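Local coordinates for large adhesion protein (Lap) involved in biofilm formation (Marinobacter hydrocarbonoclasticus, PDB 6XI3) that probably helps extend a bacterial RTX adhesin toward its target in biofilm formation, as a string of Ig-like beta-sandwich repeats with calcium ions bound between them, at residues E57-T62 with A75-D80; V129-I134 with D211-T216; I158-S163 with L195-S200. One frame throughout, in Å; residues are numbered along the deposited sequence.

Contact 1: residues E57-T62 with A75-D80; sequences EQVAIT and ATVGAD
The planar amide of Gln58 meets Thr76 with its edge rather than with a face. Its NE2 donates a hydrogen bond to Thr76 OG1 at 3.1 Å, and the hydroxyl lies close to the amide plane, 11° out of it. The two side chains run alongside each other and point the same way; the bend at chi2 of Gln58 (69°) brings the amide beside Thr76. The same NE2 also bonds to the Asn56 carbonyl just before the strand, so two acceptors fix the rotation of the amide.

Beneath this polar pair runs the backbone of an antiparallel hairpin, strands 58-64 and 70-76. Val59 and Ala75 form a hydrogen-bonded pair, with Val59 N to Ala75 O at 2.8 Å and Ala75 N to Val59 O at 3.0 Å. Two residues on, Val77 N reaches Glu57 O at 3.0 Å, a nearly straight bond at 169° that holds the chain as it leaves the strand. In the non-hydrogen-bonded pair of Gln58 with Thr76, the backbones draw close enough for Gln58 CA to lie 3.2 Å from Ala75 O.

The other face is apolar. Val59 CG2 meets Val77 CG2 at 3.8 Å, the two side chains crossing at about a right angle, and Tyr83 of strand 82-89 covers both Val59 and Ala75. The hairpin thus has two chemistries: a hydroxyl and amide paired on the exposed side, and small branched or methyl groups turned into the sandwich, with main-chain bonds between the strands separating the two.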
# COMPACT_ATOMS: atom_id res chain seq x y z
N GLU A 57 60.46 -47.96 -4.99
CA GLU A 57 60.44 -46.65 -4.31
C GLU A 57 58.99 -46.15 -4.32
O GLU A 57 58.17 -46.75 -5.04
CB GLU A 57 61.40 -45.67 -4.97
CG GLU A 57 62.85 -46.10 -4.79
CD GLU A 57 63.30 -46.21 -3.34
OE1 GLU A 57 63.04 -45.27 -2.59
OE2 GLU A 57 63.84 -47.27 -2.95
N GLN A 58 58.70 -45.16 -3.51
CA GLN A 58 57.34 -44.62 -3.31
C GLN A 58 57.22 -43.24 -3.95
O GLN A 58 58.23 -42.49 -4.00
CB GLN A 58 57.00 -44.60 -1.81
CG GLN A 58 56.54 -45.96 -1.31
CD GLN A 58 57.65 -46.97 -1.28
OE1 GLN A 58 58.63 -46.75 -0.59
NE2 GLN A 58 57.50 -48.09 -2.01
N VAL A 59 56.01 -42.96 -4.46
CA VAL A 59 55.54 -41.62 -4.86
C VAL A 59 54.59 -41.12 -3.78
O VAL A 59 53.60 -41.80 -3.53
CB VAL A 59 54.84 -41.63 -6.22
CG1 VAL A 59 54.41 -40.23 -6.60
CG2 VAL A 59 55.69 -42.26 -7.30
N ALA A 60 54.93 -40.01 -3.14
CA ALA A 60 54.05 -39.36 -2.13
C ALA A 60 53.06 -38.49 -2.89
O ALA A 60 53.43 -37.82 -3.90
CB ALA A 60 54.85 -38.55 -1.14
N ILE A 61 51.82 -38.48 -2.45
CA ILE A 61 50.78 -37.75 -3.19
C ILE A 61 50.02 -36.91 -2.18
O ILE A 61 49.73 -37.42 -1.09
CB ILE A 61 49.88 -38.73 -3.93
CG1 ILE A 61 50.61 -39.31 -5.14
CG2 ILE A 61 48.59 -38.05 -4.34
CD1 ILE A 61 50.06 -40.63 -5.52
N THR A 62 49.73 -35.67 -2.53
CA THR A 62 48.74 -34.86 -1.79
C THR A 62 47.63 -34.47 -2.75
O THR A 62 47.88 -34.22 -3.97
CB THR A 62 49.37 -33.66 -1.08
OG1 THR A 62 49.84 -32.86 -2.16
CG2 THR A 62 50.47 -34.05 -0.12
N ALA A 75 52.04 -44.36 -3.33
CA ALA A 75 52.00 -45.43 -4.34
C ALA A 75 53.38 -46.02 -4.54
O ALA A 75 54.35 -45.27 -4.32
CB ALA A 75 51.50 -44.88 -5.64
N THR A 76 53.47 -47.25 -5.04
CA THR A 76 54.78 -47.88 -5.35
C THR A 76 55.05 -47.84 -6.87
O THR A 76 54.19 -48.19 -7.70
CB THR A 76 54.90 -49.27 -4.73
OG1 THR A 76 54.94 -49.16 -3.30
CG2 THR A 76 56.14 -49.98 -5.23
N VAL A 77 56.26 -47.44 -7.23
CA VAL A 77 56.79 -47.47 -8.62
C VAL A 77 56.98 -48.93 -9.05
O VAL A 77 57.74 -49.70 -8.38
CB VAL A 77 58.09 -46.65 -8.71
CG1 VAL A 77 58.69 -46.73 -10.09
CG2 VAL A 77 57.87 -45.19 -8.31
N GLY A 78 56.39 -49.28 -10.19
CA GLY A 78 56.46 -50.64 -10.75
C GLY A 78 57.79 -50.88 -11.46
O GLY A 78 58.61 -49.90 -11.60
N ALA A 79 58.01 -52.11 -11.89
CA ALA A 79 59.13 -52.52 -12.76
C ALA A 79 59.28 -51.52 -13.92
O ALA A 79 60.40 -51.17 -14.21
CB ALA A 79 58.96 -53.94 -13.26
N ASP A 80 58.18 -51.07 -14.53
CA ASP A 80 58.19 -50.21 -15.76
C ASP A 80 58.17 -48.71 -15.43
O ASP A 80 58.05 -47.85 -16.35
CB ASP A 80 57.05 -50.62 -16.69
CG ASP A 80 55.67 -50.22 -16.20
OD1 ASP A 80 55.53 -49.55 -15.13
OD2 ASP A 80 54.74 -50.56 -16.90

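Contact 2: residues V129-I134 with D211-T216; sequences VSVGTI and DSANGT
Where strand 126-135 passes strand 208-217, with Val129 beside Asp211, the two sheets of an Ig-like beta-sandwich come together at one margin. Each strand is outermost in its own sheet, the first in the three-stranded and the second in the four-stranded one. Their segments run roughly parallel, 24° apart, with axes approaching to 6.0 Å; that is wider than a bonded strand pair, and no beta bridge joins them. Side chains do the work instead.

At one end Asp211 supplies a polar clasp. Its CG is anti to the backbone N (chi1 -171°), which swings the carboxylate across the gap, where OD2 accepts the N-H of Val129 at 2.8 Å. The bond is straight, 168°, and uses the anti lone pair of OD2, on the side away from OD1. A side chain here does what a partner strand's carbonyl would do within a sheet. Val129 CG1 packs beside it, 3.8 Å from the carbonyl carbon of Asp211.

The middle is apolar and modest. The methyl of Ala213 points into the gap and touches Val131 CG2 at 4.2 Å, while Val131 also rests on Val197 of strand 193-202 and on Val141 and Leu143 of its own sheet.

Further along, a classic beta bulge at Gly132 and Thr133, both facing Asn142, interrupts the regular course of the strand just before Ile134. Ile134 turns toward the other strand and sets its tip against the bare backbone of Gly215. With no side chain intervening, Ile134 CD1 comes to 3.7 Å from Gly215 CA and 3.6 Å from Thr216 O.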
# COMPACT_ATOMS: atom_id res chain seq x y z
N VAL A 129 16.03 -19.10 2.57
CA VAL A 129 15.87 -17.92 3.46
C VAL A 129 14.46 -17.94 4.04
O VAL A 129 13.53 -18.39 3.36
CB VAL A 129 16.13 -16.61 2.72
CG1 VAL A 129 15.06 -16.31 1.68
CG2 VAL A 129 16.25 -15.49 3.74
N SER A 130 14.31 -17.50 5.28
CA SER A 130 12.99 -17.50 5.93
C SER A 130 12.88 -16.30 6.86
O SER A 130 13.87 -15.95 7.55
CB SER A 130 12.72 -18.83 6.60
OG SER A 130 13.03 -18.78 7.97
N VAL A 131 11.72 -15.65 6.82
CA VAL A 131 11.43 -14.51 7.72
C VAL A 131 11.04 -15.08 9.07
O VAL A 131 10.09 -15.83 9.16
CB VAL A 131 10.34 -13.60 7.15
CG1 VAL A 131 9.96 -12.53 8.17
CG2 VAL A 131 10.81 -12.98 5.86
N GLY A 132 11.78 -14.72 10.11
CA GLY A 132 11.42 -15.13 11.48
C GLY A 132 10.29 -14.26 11.98
O GLY A 132 9.28 -14.79 12.49
N THR A 133 10.49 -12.95 11.93
CA THR A 133 9.42 -11.98 12.27
C THR A 133 9.62 -10.71 11.46
O THR A 133 10.77 -10.31 11.23
CB THR A 133 9.37 -11.54 13.74
OG1 THR A 133 10.57 -10.86 14.08
CG2 THR A 133 9.22 -12.67 14.71
N ILE A 134 8.50 -10.10 11.11
CA ILE A 134 8.44 -8.67 10.75
C ILE A 134 7.85 -7.99 11.97
O ILE A 134 6.66 -8.20 12.25
CB ILE A 134 7.63 -8.45 9.47
CG1 ILE A 134 8.28 -9.15 8.27
CG2 ILE A 134 7.40 -6.97 9.19
CD1 ILE A 134 7.32 -9.40 7.12
N ASP A 211 17.05 -17.92 -2.86
CA ASP A 211 15.71 -18.26 -2.33
C ASP A 211 15.03 -16.92 -2.05
O ASP A 211 15.73 -15.89 -1.99
CB ASP A 211 15.79 -19.15 -1.10
CG ASP A 211 14.44 -19.69 -0.65
OD1 ASP A 211 13.57 -19.87 -1.51
OD2 ASP A 211 14.26 -19.88 0.55
N SER A 212 13.71 -16.93 -1.93
CA SER A 212 12.98 -15.72 -1.50
C SER A 212 11.91 -16.12 -0.50
O SER A 212 11.66 -17.29 -0.31
CB SER A 212 12.44 -14.94 -2.68
OG SER A 212 11.49 -15.71 -3.40
N ALA A 213 11.41 -15.13 0.23
CA ALA A 213 10.29 -15.28 1.17
C ALA A 213 9.46 -14.00 1.10
O ALA A 213 9.91 -13.01 0.48
CB ALA A 213 10.82 -15.55 2.55
N ASN A 214 8.29 -14.02 1.69
CA ASN A 214 7.39 -12.85 1.61
C ASN A 214 6.68 -12.74 2.94
O ASN A 214 6.52 -13.76 3.64
CB ASN A 214 6.42 -12.96 0.43
CG ASN A 214 5.63 -14.25 0.44
OD1 ASN A 214 4.80 -14.48 1.32
ND2 ASN A 214 5.89 -15.12 -0.52
N GLY A 215 6.27 -11.53 3.27
CA GLY A 215 5.47 -11.30 4.47
C GLY A 215 4.81 -9.95 4.38
O GLY A 215 5.18 -9.15 3.49
N THR A 216 3.97 -9.65 5.35
CA THR A 216 3.23 -8.38 5.39
C THR A 216 3.90 -7.41 6.36
O THR A 216 4.18 -7.78 7.50
CB THR A 216 1.79 -8.60 5.83
OG1 THR A 216 1.34 -9.65 4.97
CG2 THR A 216 0.95 -7.34 5.72
O HOH W 1 12.00 -19.06 1.45

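Contact 3: residues I158-S163 with L195-S200; sequences ITMTDS and LTVEAS
Met160 and Val197 make the close-packed side of this antiparallel strand pair. They lie alongside each other as a non-hydrogen-bonded pair. Val197 CG1 is anti to the backbone N (chi1 177°), leaving CG2 beside that N, 3.7 Å from Met160 CG. Ile158 adds two looser touches, CG2 to Val197 CG1 at 4.2 Å and CG1 to Ala199 CB at 4.1 Å. Leu143 of strand 140-148, in the facing sheet, covers Ile158 and Val197, so this layer belongs to the interior of the sandwich.

The opposite face carries Thr159, Thr161, Thr196 and Glu198 and is only partly covered. A water sits here 2.8 Å from Thr161 OG1 and donates to Thr196 O, a carbonyl that also receives the N-H of Thr161.

Between the faces, Thr159 pairs with Glu198 and Thr161 with Thr196, each through two reciprocal backbone bonds; Glu198 N to Thr159 O is 2.7 Å, with an angle of 172°. At the end of the pair, Leu195 CD2 packs on Asp162 CB at 3.9 Å, while Asp162 OD2 is bonded by Asn166 ND2 and the N-H of Val191.

The chemistry therefore divides by face: apolar side chains pack against the facing sheet, and on the outer side a threonine hydroxyl and a water add to a carbonyl that already takes a backbone bond.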
# COMPACT_ATOMS: atom_id res chain seq x y z
N ILE A 158 21.40 -10.01 0.60
CA ILE A 158 19.96 -9.92 0.95
C ILE A 158 19.37 -8.61 0.46
O ILE A 158 19.98 -7.50 0.70
CB ILE A 158 19.72 -10.13 2.45
CG1 ILE A 158 20.13 -11.55 2.85
CG2 ILE A 158 18.26 -9.86 2.79
CD1 ILE A 158 20.45 -11.72 4.30
N THR A 159 18.20 -8.74 -0.15
CA THR A 159 17.40 -7.64 -0.71
C THR A 159 16.01 -7.75 -0.09
O THR A 159 15.43 -8.86 -0.13
CB THR A 159 17.36 -7.75 -2.24
OG1 THR A 159 18.68 -7.71 -2.77
CG2 THR A 159 16.62 -6.61 -2.90
N MET A 160 15.48 -6.63 0.40
CA MET A 160 14.08 -6.51 0.83
C MET A 160 13.40 -5.42 0.00
O MET A 160 13.94 -4.33 -0.06
CB MET A 160 14.02 -6.23 2.32
CG MET A 160 14.53 -7.44 3.07
SD MET A 160 14.51 -7.25 4.83
CE MET A 160 15.97 -6.25 5.02
N THR A 161 12.32 -5.79 -0.69
CA THR A 161 11.64 -4.93 -1.68
C THR A 161 10.19 -4.75 -1.20
O THR A 161 9.59 -5.79 -0.84
CB THR A 161 11.71 -5.52 -3.10
OG1 THR A 161 13.09 -5.69 -3.42
CG2 THR A 161 11.06 -4.63 -4.14
N ASP A 162 9.71 -3.50 -1.15
CA ASP A 162 8.34 -3.17 -0.65
C ASP A 162 7.36 -3.02 -1.82
O ASP A 162 7.77 -3.23 -3.01
CB ASP A 162 8.42 -1.99 0.32
CG ASP A 162 8.71 -0.65 -0.32
OD1 ASP A 162 8.73 -0.59 -1.57
OD2 ASP A 162 8.95 0.33 0.45
N SER A 163 6.11 -2.66 -1.50
CA SER A 163 5.01 -2.56 -2.50
C SER A 163 5.25 -1.39 -3.46
O SER A 163 4.55 -1.35 -4.46
CB SER A 163 3.65 -2.40 -1.83
OG SER A 163 3.68 -1.32 -0.91
N LEU A 195 6.12 -7.58 1.55
CA LEU A 195 7.59 -7.38 1.55
C LEU A 195 8.15 -8.63 0.90
O LEU A 195 7.73 -9.75 1.31
CB LEU A 195 8.14 -7.35 2.98
CG LEU A 195 8.14 -6.05 3.74
CD1 LEU A 195 9.04 -6.21 4.97
CD2 LEU A 195 8.60 -4.89 2.87
N THR A 196 9.05 -8.48 -0.05
CA THR A 196 9.71 -9.64 -0.67
C THR A 196 11.14 -9.68 -0.16
O THR A 196 11.85 -8.67 -0.31
CB THR A 196 9.66 -9.54 -2.20
OG1 THR A 196 8.29 -9.71 -2.54
CG2 THR A 196 10.49 -10.59 -2.88
N VAL A 197 11.57 -10.81 0.40
CA VAL A 197 12.96 -10.98 0.87
C VAL A 197 13.67 -11.92 -0.11
O VAL A 197 13.21 -13.06 -0.26
CB VAL A 197 13.05 -11.45 2.33
CG1 VAL A 197 14.49 -11.67 2.77
CG2 VAL A 197 12.40 -10.46 3.27
N GLU A 198 14.74 -11.44 -0.75
CA GLU A 198 15.56 -12.26 -1.66
C GLU A 198 16.97 -12.44 -1.06
O GLU A 198 17.54 -11.44 -0.55
CB GLU A 198 15.59 -11.59 -3.04
CG GLU A 198 16.51 -12.28 -4.02
CD GLU A 198 15.92 -13.53 -4.66
OE1 GLU A 198 14.69 -13.53 -4.92
OE2 GLU A 198 16.69 -14.49 -4.89
N ALA A 199 17.49 -13.67 -1.11
CA ALA A 199 18.83 -14.02 -0.60
C ALA A 199 19.56 -14.82 -1.68
O ALA A 199 18.90 -15.61 -2.37
CB ALA A 199 18.75 -14.78 0.70
N SER A 200 20.85 -14.56 -1.84
CA SER A 200 21.69 -15.19 -2.88
C SER A 200 23.13 -15.35 -2.39
O SER A 200 23.64 -14.57 -1.55
CB SER A 200 21.57 -14.44 -4.19
OG SER A 200 22.16 -13.15 -4.11
O HOH W 2 13.71 -8.25 -2.53

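Overall arrangement
Contacts 2 and 3 belong to one sandwich, their centres about 8 Å apart. Strands 193-202 and 208-217 are neighbours in a sheet, and probable hydrogen bonds join Gly215 O to Leu195 N (2.7 Å) and Ala213 O to Val197 N (2.8 Å); contact 3 pairs the two inner strands of this sheet, contact 2 ties its margin to the opposite one. Contact 1 lies in the preceding sandwich, its centre about 56 Å from both others, yet strand 58-64 holds the same place in its sheet as strand 155-161. Calcium is bound near the far end of the second sandwich, about 8 Å from the Thr216 side chain and about 11 Å from that of Leu195.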